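Local structure of cysteine protease-like VirA (Shigella flexneri, 3EB8) at residues Asn77-Leu82 against Lys91-Thr96. The protein is a secreted virulence effector needed for bacterial entry into epithelial cells and later spreading, reported to act on alpha-tubulin and microtubules. Numbering follows the deposited sequence.
Sequences NLLSSL and KVHTIT
The imidazole of H93 lies between two aliphatic groups. Over the centre of one face sits the CD1 methyl of L79, 3.3 Å from the ring centroid and 14° off the normal, a CH-pi contact; on the opposite face CE of K91 lies farther off, toward the rim. All five ring atoms of H93 lie within 3.7 Å of L79 CD1, so the methyl meets the ring squarely and not at an edge. Leucine suits this place because its branched end presents a methyl head-on: CG is anti to the carbonyl carbon (chi1 -73°) and CD1 extends the chain away from the helix. A flat histidine offers it a broad face, and L89 packs against the same leucine.

Two residues on, I95 approaches the side of the helix that carries L79 and S80 with both its branches. Its CD1 comes to 4.4 Å from CB of L79, while CG2 meets CB of S80 at 4.1 Å. The small serine lets the strand come close, and turns its hydroxyl back to its own helix: S80 OG donates to O of N77 at 2.8 Å, tilted 26° from the carbonyl plane.

No hydrogen bond joins the segments. H93 and I95 instead bond through their backbones to strand 348-356, which runs parallel to strand 94-97. The contact is thus helix-on-sheet packing: the C-terminal part of helix 72-81 packs on the segment 91-96 through H93 and I95, which point to the same side, where strand 94-97 pairs with strand 348-356 in the mixed sheet.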
ATOM      1  N   ASN A  77      16.172 -13.573  -3.838  1.00 62.46           N
ATOM      2  CA  ASN A  77      15.419 -14.547  -3.074  1.00 62.29           C
ATOM      3  C   ASN A  77      14.995 -13.928  -1.732  1.00 60.88           C
ATOM      4  O   ASN A  77      13.843 -14.049  -1.295  1.00 59.88           O
ATOM      5  CB  ASN A  77      16.291 -15.783  -2.846  1.00 67.53           C
ATOM      6  CG  ASN A  77      15.500 -16.972  -2.357  1.00 89.01           C
ATOM      7  OD1 ASN A  77      15.448 -17.249  -1.153  1.00 85.49           O
ATOM      8  ND2 ASN A  77      14.869 -17.683  -3.288  1.00 99.20           N
ATOM      9  N   LEU A  78      15.937 -13.249  -1.082  1.00 61.00           N
ATOM     10  CA  LEU A  78      15.663 -12.575   0.186  1.00 59.95           C
ATOM     11  C   LEU A  78      14.581 -11.525   0.013  1.00 58.32           C
ATOM     12  O   LEU A  78      13.671 -11.430   0.817  1.00 57.42           O
ATOM     13  CB  LEU A  78      16.935 -11.934   0.745  1.00 60.62           C
ATOM     14  CG  LEU A  78      16.830 -11.214   2.090  1.00 59.90           C
ATOM     15  CD1 LEU A  78      18.187 -11.131   2.770  1.00 62.46           C
ATOM     16  CD2 LEU A  78      16.273  -9.834   1.917  1.00 58.69           C
ATOM     17  N   LEU A  79      14.676 -10.733  -1.042  1.00 58.11           N
ATOM     18  CA  LEU A  79      13.680  -9.700  -1.283  1.00 56.71           C
ATOM     19  C   LEU A  79      12.256 -10.246  -1.409  1.00 55.93           C
ATOM     20  O   LEU A  79      11.298  -9.619  -0.954  1.00 54.85           O
ATOM     21  CB  LEU A  79      14.039  -8.900  -2.531  1.00 56.84           C
ATOM     22  CG  LEU A  79      15.224  -7.957  -2.351  1.00 57.45           C
ATOM     23  CD1 LEU A  79      15.486  -7.161  -3.622  1.00 57.67           C
ATOM     24  CD2 LEU A  79      14.980  -7.047  -1.160  1.00 56.68           C
ATOM     25  N   SER A  80      12.118 -11.408  -2.040  1.00 56.69           N
ATOM     26  CA  SER A  80      10.798 -11.968  -2.265  1.00 56.24           C
ATOM     27  C   SER A  80      10.186 -12.498  -0.971  1.00 56.02           C
ATOM     28  O   SER A  80       8.976 -12.653  -0.875  1.00 55.48           O
ATOM     29  CB  SER A  80      10.832 -13.059  -3.348  1.00 57.40           C
ATOM     30  OG  SER A  80      11.529 -14.206  -2.900  1.00 65.31           O
ATOM     31  N   SER A  81      11.010 -12.739   0.038  1.00 58.26           N
ATOM     32  CA  SER A  81      10.490 -13.275   1.286  1.00 56.53           C
ATOM     33  C   SER A  81      10.277 -12.217   2.375  1.00 55.63           C
ATOM     34  O   SER A  81       9.765 -12.534   3.455  1.00 55.63           O
ATOM     35  CB  SER A  81      11.399 -14.396   1.793  1.00 59.78           C
ATOM     36  OG  SER A  81      12.622 -13.862   2.256  1.00 74.90           O
ATOM     37  N   LEU A  82      10.687 -10.976   2.112  1.00 55.09           N
ATOM     38  CA  LEU A  82      10.436  -9.879   3.056  1.00 54.44           C
ATOM     39  C   LEU A  82       8.931  -9.566   3.162  1.00 53.57           C
ATOM     40  O   LEU A  82       8.169  -9.805   2.237  1.00 55.85           O
ATOM     41  CB  LEU A  82      11.214  -8.615   2.658  1.00 54.31           C
ATOM     42  CG  LEU A  82      12.746  -8.648   2.762  1.00 55.32           C
ATOM     43  CD1 LEU A  82      13.334  -7.368   2.237  1.00 55.30           C
ATOM     44  CD2 LEU A  82      13.202  -8.890   4.188  1.00 55.86           C
ATOM     45  N   LYS A  91      16.530   1.086  -5.099  1.00 58.26           N
ATOM     46  CA  LYS A  91      16.384   0.559  -6.435  1.00 58.26           C
ATOM     47  C   LYS A  91      15.045  -0.148  -6.500  1.00 56.72           C
ATOM     48  O   LYS A  91      14.700  -0.914  -5.593  1.00 57.08           O
ATOM     49  CB  LYS A  91      17.508  -0.440  -6.730  1.00 59.58           C
ATOM     50  CG  LYS A  91      17.340  -1.202  -8.034  1.00 69.97           C
ATOM     51  CD  LYS A  91      18.437  -2.236  -8.197  1.00 74.82           C
ATOM     52  CE  LYS A  91      18.149  -3.196  -9.339  1.00 89.37           C
ATOM     53  NZ  LYS A  91      19.083  -4.372  -9.314  1.00 99.18           N
ATOM     54  N   VAL A  92      14.288   0.107  -7.561  1.00 56.19           N
ATOM     55  CA  VAL A  92      13.004  -0.551  -7.734  1.00 54.94           C
ATOM     56  C   VAL A  92      13.241  -1.950  -8.269  1.00 55.41           C
ATOM     57  O   VAL A  92      13.757  -2.114  -9.375  1.00 56.40           O
ATOM     58  CB  VAL A  92      12.125   0.233  -8.703  1.00 54.37           C
ATOM     59  CG1 VAL A  92      10.758  -0.455  -8.883  1.00 53.23           C
ATOM     60  CG2 VAL A  92      11.978   1.682  -8.216  1.00 54.24           C
ATOM     61  N   HIS A  93      12.868  -2.952  -7.480  1.00 54.98           N
ATOM     62  CA  HIS A  93      13.100  -4.351  -7.832  1.00 55.69           C
ATOM     63  C   HIS A  93      11.919  -5.020  -8.510  1.00 55.03           C
ATOM     64  O   HIS A  93      10.785  -4.554  -8.408  1.00 53.89           O
ATOM     65  CB  HIS A  93      13.499  -5.149  -6.594  1.00 55.86           C
ATOM     66  CG  HIS A  93      14.898  -4.884  -6.149  1.00 61.29           C
ATOM     67  ND1 HIS A  93      15.953  -5.699  -6.491  1.00 58.49           N
ATOM     68  CD2 HIS A  93      15.425  -3.877  -5.413  1.00 57.10           C
ATOM     69  CE1 HIS A  93      17.066  -5.213  -5.973  1.00 83.90           C
ATOM     70  NE2 HIS A  93      16.772  -4.105  -5.317  1.00 58.59           N
ATOM     71  N   THR A  94      12.203  -6.115  -9.203  1.00 56.01           N
ATOM     72  CA  THR A  94      11.171  -6.928  -9.811  1.00 55.80           C
ATOM     73  C   THR A  94      11.063  -8.262  -9.082  1.00 56.16           C
ATOM     74  O   THR A  94      12.043  -9.000  -8.974  1.00 57.40           O
ATOM     75  CB  THR A  94      11.500  -7.173 -11.287  1.00 56.96           C
ATOM     76  OG1 THR A  94      11.472  -5.919 -11.984  1.00 56.61           O
ATOM     77  CG2 THR A  94      10.529  -8.166 -11.915  1.00 57.12           C
ATOM     78  N   ILE A  95       9.869  -8.542  -8.563  1.00 55.20           N
ATOM     79  CA  ILE A  95       9.575  -9.789  -7.885  1.00 55.57           C
ATOM     80  C   ILE A  95       8.843 -10.694  -8.859  1.00 56.20           C
ATOM     81  O   ILE A  95       7.844 -10.295  -9.458  1.00 60.11           O
ATOM     82  CB  ILE A  95       8.662  -9.561  -6.652  1.00 58.88           C
ATOM     83  CG1 ILE A  95       9.241  -8.474  -5.736  1.00 53.78           C
ATOM     84  CG2 ILE A  95       8.420 -10.868  -5.896  1.00 54.94           C
ATOM     85  CD1 ILE A  95      10.679  -8.712  -5.352  1.00 58.63           C
ATOM     86  N   THR A  96       9.347 -11.905  -9.037  1.00 57.66           N
ATOM     87  CA  THR A  96       8.679 -12.858  -9.900  1.00 58.59           C
ATOM     88  C   THR A  96       7.540 -13.612  -9.214  1.00 58.32           C
ATOM     89  O   THR A  96       7.698 -14.166  -8.129  1.00 59.09           O
ATOM     90  CB  THR A  96       9.660 -13.837 -10.473  1.00 60.60           C
ATOM     91  OG1 THR A  96      10.665 -13.118 -11.202  1.00 68.01           O
ATOM     92  CG2 THR A  96       8.935 -14.780 -11.417  1.00 61.78           C
TER